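Local coordinates for microcompartments protein (Halothece sp. PCC 7418, PDB 5VGU) that probably forms part of the protein shell of the beta-carboxysome as a CcmK4 subunit, assembling into hexamers and able to form heterohexamers with CcmK3, at residues V6-T11 with T44-G49; G28-V33 with S52-A57. All coordinates share one frame; numbering follows the deposited sequence.

Interaction 1: residues V6-T11 with T44-G49; sequences VGSLET and TIIIRG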
ATOM      1  N   VAL A   6      19.909 -16.243   9.737  1.00 17.05           N
ATOM      2  CA  VAL A   6      18.842 -15.745   8.880  1.00 16.60           C
ATOM      3  C   VAL A   6      19.468 -15.107   7.642  1.00 18.17           C
ATOM      4  O   VAL A   6      20.478 -14.398   7.722  1.00 20.21           O
ATOM      5  CB  VAL A   6      17.883 -14.790   9.648  1.00 20.38           C
ATOM      6  CG1 VAL A   6      18.564 -13.690  10.306  1.00 25.26           C
ATOM      7  CG2 VAL A   6      16.801 -14.216   8.709  1.00 19.24           C
ATOM      8  N   GLY A   7      18.885 -15.413   6.500  1.00 17.73           N
ATOM      9  CA  GLY A   7      19.208 -14.733   5.257  1.00 18.00           C
ATOM     10  C   GLY A   7      17.977 -14.013   4.736  1.00 16.85           C
ATOM     11  O   GLY A   7      16.869 -14.556   4.779  1.00 17.57           O
ATOM     12  N   SER A   8      18.190 -12.815   4.210  1.00 18.04           N
ATOM     13  CA  SER A   8      17.095 -12.056   3.642  1.00 16.84           C
ATOM     14  C   SER A   8      17.554 -11.448   2.333  1.00 17.63           C
ATOM     15  O   SER A   8      18.641 -10.868   2.261  1.00 18.93           O
ATOM     16  CB  SER A   8      16.617 -10.954   4.614  1.00 17.54           C
ATOM     17  OG  SER A   8      15.520 -10.240   4.049  1.00 21.81           O
ATOM     18  N   LEU A   9      16.702 -11.557   1.328  1.00 19.55           N
ATOM     19  CA  LEU A   9      16.983 -11.079  -0.015  1.00 17.53           C
ATOM     20  C   LEU A   9      15.730 -10.407  -0.555  1.00 17.56           C
ATOM     21  O   LEU A   9      14.623 -10.927  -0.394  1.00 18.16           O
ATOM     22  CB  LEU A   9      17.433 -12.254  -0.901  1.00 18.15           C
ATOM     23  CG  LEU A   9      17.739 -11.990  -2.370  1.00 22.22           C
ATOM     24  CD1 LEU A   9      18.782 -12.975  -2.843  1.00 24.14           C
ATOM     25  CD2 LEU A   9      16.480 -12.109  -3.214  1.00 18.04           C
ATOM     26  N   GLU A  10      15.912  -9.279  -1.238  1.00 19.67           N
ATOM     27  CA  GLU A  10      14.798  -8.482  -1.723  1.00 17.48           C
ATOM     28  C   GLU A  10      15.026  -8.133  -3.186  1.00 18.87           C
ATOM     29  O   GLU A  10      16.112  -7.664  -3.551  1.00 19.60           O
ATOM     30  CB  GLU A  10      14.650  -7.213  -0.851  1.00 16.98           C
ATOM     31  CG  GLU A  10      13.472  -6.320  -1.135  1.00 21.05           C
ATOM     32  CD  GLU A  10      13.316  -5.233  -0.073  1.00 22.09           C
ATOM     33  OE1 GLU A  10      13.313  -5.578   1.128  1.00 19.43           O
ATOM     34  OE2 GLU A  10      13.183  -4.047  -0.454  1.00 21.92           O
ATOM     35  N   THR A  11      14.004  -8.368  -4.022  1.00 18.27           N
ATOM     36  CA  THR A  11      14.078  -8.106  -5.455  1.00 18.33           C
ATOM     37  C   THR A  11      13.044  -7.072  -5.877  1.00 20.96           C
ATOM     38  O   THR A  11      12.026  -6.859  -5.217  1.00 19.29           O
ATOM     39  CB  THR A  11      13.842  -9.378  -6.287  1.00 17.35           C
ATOM     40  OG1 THR A  11      12.509  -9.872  -6.070  1.00 19.41           O
ATOM     41  CG2 THR A  11      14.834 -10.480  -5.929  1.00 20.20           C
ATOM     42  N   THR A  44      10.470  -9.397  -0.429  1.00 16.57           N
ATOM     43  CA  THR A  44      11.524  -9.876   0.455  1.00 15.81           C
ATOM     44  C   THR A  44      11.276 -11.341   0.778  1.00 16.20           C
ATOM     45  O   THR A  44      10.151 -11.717   1.107  1.00 20.23           O
ATOM     46  CB  THR A  44      11.562  -9.076   1.779  1.00 17.06           C
ATOM     47  OG1 THR A  44      11.426  -7.675   1.527  1.00 18.91           O
ATOM     48  CG2 THR A  44      12.830  -9.329   2.550  1.00 18.57           C
ATOM     49  N   ILE A  45      12.322 -12.164   0.745  1.00 18.98           N
ATOM     50  CA  ILE A  45      12.200 -13.534   1.226  1.00 15.73           C
ATOM     51  C   ILE A  45      13.191 -13.734   2.366  1.00 16.48           C
ATOM     52  O   ILE A  45      14.227 -13.070   2.432  1.00 16.44           O
ATOM     53  CB  ILE A  45      12.410 -14.589   0.123  1.00 16.08           C
ATOM     54  CG1 ILE A  45      13.676 -14.289  -0.709  1.00 19.87           C
ATOM     55  CG2 ILE A  45      11.152 -14.681  -0.757  1.00 16.69           C
ATOM     56  CD1 ILE A  45      14.021 -15.375  -1.697  1.00 18.73           C
ATOM     57  N   ILE A  46      12.863 -14.676   3.254  1.00 15.03           N
ATOM     58  CA  ILE A  46      13.624 -14.941   4.472  1.00 17.10           C
ATOM     59  C   ILE A  46      13.874 -16.441   4.557  1.00 16.15           C
ATOM     60  O   ILE A  46      12.933 -17.245   4.518  1.00 15.44           O
ATOM     61  CB  ILE A  46      12.895 -14.450   5.737  1.00 17.52           C
ATOM     62  CG1 ILE A  46      12.630 -12.934   5.656  1.00 17.26           C
ATOM     63  CG2 ILE A  46      13.712 -14.763   6.973  1.00 16.28           C
ATOM     64  CD1 ILE A  46      11.290 -12.606   5.096  1.00 29.23           C
ATOM     65  N   ILE A  47      15.132 -16.816   4.735  1.00 17.45           N
ATOM     66  CA  ILE A  47      15.490 -18.210   4.932  1.00 13.72           C
ATOM     67  C   ILE A  47      16.167 -18.337   6.291  1.00 15.33           C
ATOM     68  O   ILE A  47      16.732 -17.377   6.812  1.00 15.08           O
ATOM     69  CB  ILE A  47      16.412 -18.785   3.829  1.00 19.27           C
ATOM     70  CG1 ILE A  47      17.680 -17.938   3.684  1.00 19.24           C
ATOM     71  CG2 ILE A  47      15.687 -18.878   2.513  1.00 18.32           C
ATOM     72  CD1 ILE A  47      18.753 -18.569   2.810  1.00 19.34           C
ATOM     73  N   ARG A  48      16.102 -19.544   6.852  1.00 16.28           N
ATOM     74  CA  ARG A  48      16.794 -19.892   8.084  1.00 17.48           C
ATOM     75  C   ARG A  48      17.567 -21.183   7.888  1.00 18.64           C
ATOM     76  O   ARG A  48      17.152 -22.074   7.137  1.00 16.10           O
ATOM     77  CB  ARG A  48      15.832 -20.082   9.248  1.00 17.90           C
ATOM     78  CG  ARG A  48      14.953 -18.853   9.553  1.00 17.59           C
ATOM     79  CD  ARG A  48      15.767 -17.644  10.065  1.00 17.13           C
ATOM     80  NE  ARG A  48      16.428 -17.926  11.328  1.00 18.21           N
ATOM     81  CZ  ARG A  48      15.883 -17.830  12.533  1.00 17.53           C
ATOM     82  NH1 ARG A  48      14.627 -17.438  12.698  1.00 19.36           N
ATOM     83  NH2 ARG A  48      16.606 -18.154  13.598  1.00 17.70           N
ATOM     84  N   GLY A  49      18.667 -21.282   8.619  1.00 18.18           N
ATOM     85  CA  GLY A  49      19.468 -22.488   8.638  1.00 18.66           C
ATOM     86  C   GLY A  49      20.809 -22.220   9.289  1.00 17.80           C
ATOM     87  O   GLY A  49      21.082 -21.125   9.806  1.00 19.11           O
TER
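Gly7 and Leu9 pair with Ile47 and Ile45 through four backbone hydrogen bonds, the hydrogen-bonded pairs of two antiparallel strands. Gly7 N gives to Ile47 O and Ile47 N returns to Gly7 O, both at 2.9 Å; the Leu9–Ile45 pair repeats this, with Ile45 N 2.8 Å from Leu9 O. CA-H...O contacts from the intervening non-hydrogen-bonded pairs add to the same carbonyls, as where Ser8 CA lies 3.3 Å from Ile45 O. Strands 5-12 and 42-49 are thereby joined at the middle of the four-stranded sheet of the BMC fold, with Leu9, Ile45 and Ile47 facing helices 14-27 and 51-65. One polar side-chain bond accompanies them: Thr44 OG1 donates to Glu10 OE1 over 2.8 Å, arriving from above the carboxylate plane, 48° out of it. The extended Glu10 chain brings its carboxylate there, where OE1 also accepts from Phe14 N of a second subunit and OE2 forms a salt bridge with Arg42. Apolar contact on this face is made by Val6 and Ile46, whose CG2 methyls meet side by side at 3.6 Å. Arg48 folds back on itself at chi2 and chi3 (-66° and -63°), bringing CD to 3.6 Å from Val6 CB; its guanidinium is held by a salt bridge to Glu87 and by the carbonyl of Ile92.

Interaction 2: residues G28-V33 with S52-A57; sequences GRVTLV and SEVKTA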
ATOM      1  N   GLY A  28      21.187 -24.889  -0.530  1.00 24.19           N
ATOM      2  CA  GLY A  28      21.589 -24.958   0.861  1.00 28.73           C
ATOM      3  C   GLY A  28      20.551 -25.737   1.641  1.00 26.81           C
ATOM      4  O   GLY A  28      19.379 -25.800   1.251  1.00 28.25           O
ATOM      5  N   ARG A  29      20.995 -26.352   2.737  1.00 28.79           N
ATOM      6  CA  ARG A  29      20.099 -27.007   3.691  1.00 26.24           C
ATOM      7  C   ARG A  29      19.446 -25.914   4.534  1.00 23.81           C
ATOM      8  O   ARG A  29      19.791 -25.663   5.691  1.00 22.67           O
ATOM      9  CB  ARG A  29      20.862 -28.015   4.545  1.00 29.79           C
ATOM     10  CG  ARG A  29      21.526 -29.115   3.722  1.00 33.19           C
ATOM     11  CD  ARG A  29      22.177 -30.165   4.610  1.00 55.30           C
ATOM     12  NE  ARG A  29      21.164 -31.026   5.217  1.00 77.08           N
ATOM     13  CZ  ARG A  29      21.390 -31.881   6.209  1.00 81.28           C
ATOM     14  NH1 ARG A  29      22.607 -32.005   6.726  1.00 78.99           N
ATOM     15  NH2 ARG A  29      20.392 -32.617   6.683  1.00 79.70           N
ATOM     16  N   VAL A  30      18.507 -25.212   3.893  1.00 19.73           N
ATOM     17  CA  VAL A  30      17.847 -24.068   4.500  1.00 20.34           C
ATOM     18  C   VAL A  30      16.347 -24.208   4.307  1.00 20.52           C
ATOM     19  O   VAL A  30      15.870 -24.939   3.432  1.00 19.63           O
ATOM     20  CB  VAL A  30      18.341 -22.732   3.909  1.00 19.51           C
ATOM     21  CG1 VAL A  30      19.841 -22.592   4.102  1.00 22.52           C
ATOM     22  CG2 VAL A  30      17.987 -22.602   2.418  1.00 22.18           C
ATOM     23  N   THR A  31      15.608 -23.468   5.131  1.00 19.44           N
ATOM     24  CA  THR A  31      14.156 -23.407   5.085  1.00 20.27           C
ATOM     25  C   THR A  31      13.735 -21.988   4.719  1.00 18.84           C
ATOM     26  O   THR A  31      14.150 -21.019   5.372  1.00 17.75           O
ATOM     27  CB  THR A  31      13.536 -23.780   6.438  1.00 22.37           C
ATOM     28  OG1 THR A  31      13.964 -25.088   6.850  1.00 23.88           O
ATOM     29  CG2 THR A  31      12.030 -23.736   6.362  1.00 22.76           C
ATOM     30  N   LEU A  32      12.902 -21.874   3.693  1.00 17.97           N
ATOM     31  CA  LEU A  32      12.229 -20.624   3.388  1.00 17.42           C
ATOM     32  C   LEU A  32      11.078 -20.486   4.368  1.00 18.47           C
ATOM     33  O   LEU A  32      10.204 -21.354   4.413  1.00 18.97           O
ATOM     34  CB  LEU A  32      11.728 -20.634   1.943  1.00 16.42           C
ATOM     35  CG  LEU A  32      10.896 -19.435   1.502  1.00 17.46           C
ATOM     36  CD1 LEU A  32      11.740 -18.174   1.409  1.00 18.63           C
ATOM     37  CD2 LEU A  32      10.235 -19.802   0.142  1.00 19.05           C
ATOM     38  N   VAL A  33      11.106 -19.446   5.201  1.00 17.54           N
ATOM     39  CA  VAL A  33      10.103 -19.311   6.253  1.00 17.08           C
ATOM     40  C   VAL A  33       9.005 -18.297   5.928  1.00 18.85           C
ATOM     41  O   VAL A  33       7.909 -18.380   6.509  1.00 18.76           O
ATOM     42  CB  VAL A  33      10.766 -18.978   7.612  1.00 16.96           C
ATOM     43  CG1 VAL A  33      11.787 -20.036   7.970  1.00 18.75           C
ATOM     44  CG2 VAL A  33      11.397 -17.609   7.636  1.00 18.19           C
ATOM     45  N   SER A  52      26.648 -21.608   7.577  1.00 22.06           N
ATOM     46  CA  SER A  52      27.334 -21.998   6.344  1.00 22.75           C
ATOM     47  C   SER A  52      26.333 -22.367   5.245  1.00 21.87           C
ATOM     48  O   SER A  52      26.562 -22.084   4.066  1.00 21.92           O
ATOM     49  CB  SER A  52      28.310 -23.147   6.614  1.00 28.13           C
ATOM     50  OG  SER A  52      27.614 -24.313   7.016  1.00 29.05           O
ATOM     51  N   GLU A  53      25.210 -22.985   5.612  1.00 20.92           N
ATOM     52  CA  GLU A  53      24.201 -23.326   4.618  1.00 22.16           C
ATOM     53  C   GLU A  53      23.473 -22.075   4.117  1.00 21.61           C
ATOM     54  O   GLU A  53      23.162 -21.968   2.932  1.00 20.12           O
ATOM     55  CB  GLU A  53      23.230 -24.343   5.206  1.00 21.50           C
ATOM     56  CG  GLU A  53      23.891 -25.651   5.622  1.00 23.29           C
ATOM     57  CD  GLU A  53      24.343 -26.482   4.440  1.00 30.63           C
ATOM     58  OE1 GLU A  53      23.857 -26.257   3.312  1.00 26.02           O
ATOM     59  OE2 GLU A  53      25.173 -27.385   4.653  1.00 35.33           O
ATOM     60  N   VAL A  54      23.233 -21.099   4.994  1.00 20.50           N
ATOM     61  CA  VAL A  54      22.627 -19.843   4.550  1.00 18.41           C
ATOM     62  C   VAL A  54      23.557 -19.107   3.594  1.00 21.31           C
ATOM     63  O   VAL A  54      23.108 -18.504   2.613  1.00 19.69           O
ATOM     64  CB  VAL A  54      22.240 -18.983   5.767  1.00 20.22           C
ATOM     65  CG1 VAL A  54      21.821 -17.562   5.336  1.00 19.30           C
ATOM     66  CG2 VAL A  54      21.127 -19.663   6.528  1.00 19.92           C
ATOM     67  N   LYS A  55      24.872 -19.152   3.842  1.00 19.44           N
ATOM     68  CA  LYS A  55      25.807 -18.511   2.913  1.00 19.97           C
ATOM     69  C   LYS A  55      25.720 -19.141   1.530  1.00 19.91           C
ATOM     70  O   LYS A  55      25.635 -18.438   0.515  1.00 22.13           O
ATOM     71  CB  LYS A  55      27.240 -18.598   3.450  1.00 22.54           C
ATOM     72  CG  LYS A  55      27.519 -17.673   4.606  1.00 31.04           C
ATOM     73  CD  LYS A  55      28.907 -17.948   5.216  1.00 39.31           C
ATOM     74  CE  LYS A  55      30.042 -17.666   4.230  1.00 49.52           C
ATOM     75  NZ  LYS A  55      31.370 -18.002   4.811  1.00 64.64           N
ATOM     76  N   THR A  56      25.740 -20.470   1.475  1.00 20.18           N
ATOM     77  CA  THR A  56      25.664 -21.173   0.199  1.00 24.41           C
ATOM     78  C   THR A  56      24.345 -20.891  -0.507  1.00 21.46           C
ATOM     79  O   THR A  56      24.315 -20.659  -1.724  1.00 22.18           O
ATOM     80  CB  THR A  56      25.835 -22.671   0.430  1.00 24.10           C
ATOM     81  OG1 THR A  56      27.120 -22.901   1.009  1.00 24.71           O
ATOM     82  CG2 THR A  56      25.706 -23.445  -0.862  1.00 27.04           C
ATOM     83  N   ALA A  57      23.236 -20.964   0.236  1.00 21.22           N
ATOM     84  CA  ALA A  57      21.930 -20.667  -0.356  1.00 20.94           C
ATOM     85  C   ALA A  57      21.861 -19.233  -0.872  1.00 20.83           C
ATOM     86  O   ALA A  57      21.320 -18.979  -1.959  1.00 21.18           O
ATOM     87  CB  ALA A  57      20.820 -20.922   0.660  1.00 22.07           C
TER
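Glu53, in the first turn of helix 51-65, reaches across to the backbone of Arg29 and accepts its N-H at OE1, 2.9 Å from Arg29 N. The bond is almost straight (176° at the hydrogen), although the donor stands above the carboxylate plane rather than within it. A bend at chi2 (-71°) lays the carboxylate of Glu53 alongside the Arg29 side chain, the two pointing the same way, with Arg29 CB 3.7 Å from Glu53 OE1. This is contact through the aliphatic part of the arginine: its guanidinium plane is turned 79° from the carboxylate, and Arg29 NE remains 5.4 Å from Glu53 OE2, so any attraction between the charges acts at a distance.

Val30 supplies the apolar half of the contact. Val30 CG1 lies over the helix backbone, 3.6 Å from Glu53 O, and also meets Val54 CG2; Val30 CG2, set between its own backbone N and carbonyl carbon, lies 3.7 Å from Ala57 CB. In the BMC domain this is where the chain leaves helix 14-27 and enters strand 30-39, outermost in the sheet of this chain, passing against the helix that follows strand 42-49. Arg29 is the centre of an inverse gamma turn there, closed by a weak bond from Val30 N to Gly28 O.

Gly28, the first residue of this turn, packs closely on the helix: with no side chain of its own, it brings CA to 4.1 Å from Ala57 CB, while Ala57 also packs on Met24 of helix 14-27 and on Ile47 of the neighbouring strand.

The two interactions lie about 9 Å apart, centre to centre, within one BMC domain, and their segments alternate along the chain: 6-11, 28-33, 44-49, 52-57. Interaction 1 joins strands 5-12 and 42-49 inside the sheet; interaction 2 sets the start of strand 30-39, outermost in the sheet of this chain, against helix 51-65. Strand 42-49 links them, since it also pairs with strand 30-39: Arg48 N lies 2.9 Å from Thr31 O, probably a hydrogen bond, and the same strand leads on into helix 51-65. Both regions also meet other copies of the protein; Leu32 N, for instance, bonds to Asn85 of a neighbouring subunit, tying this core to the six-chain assembly.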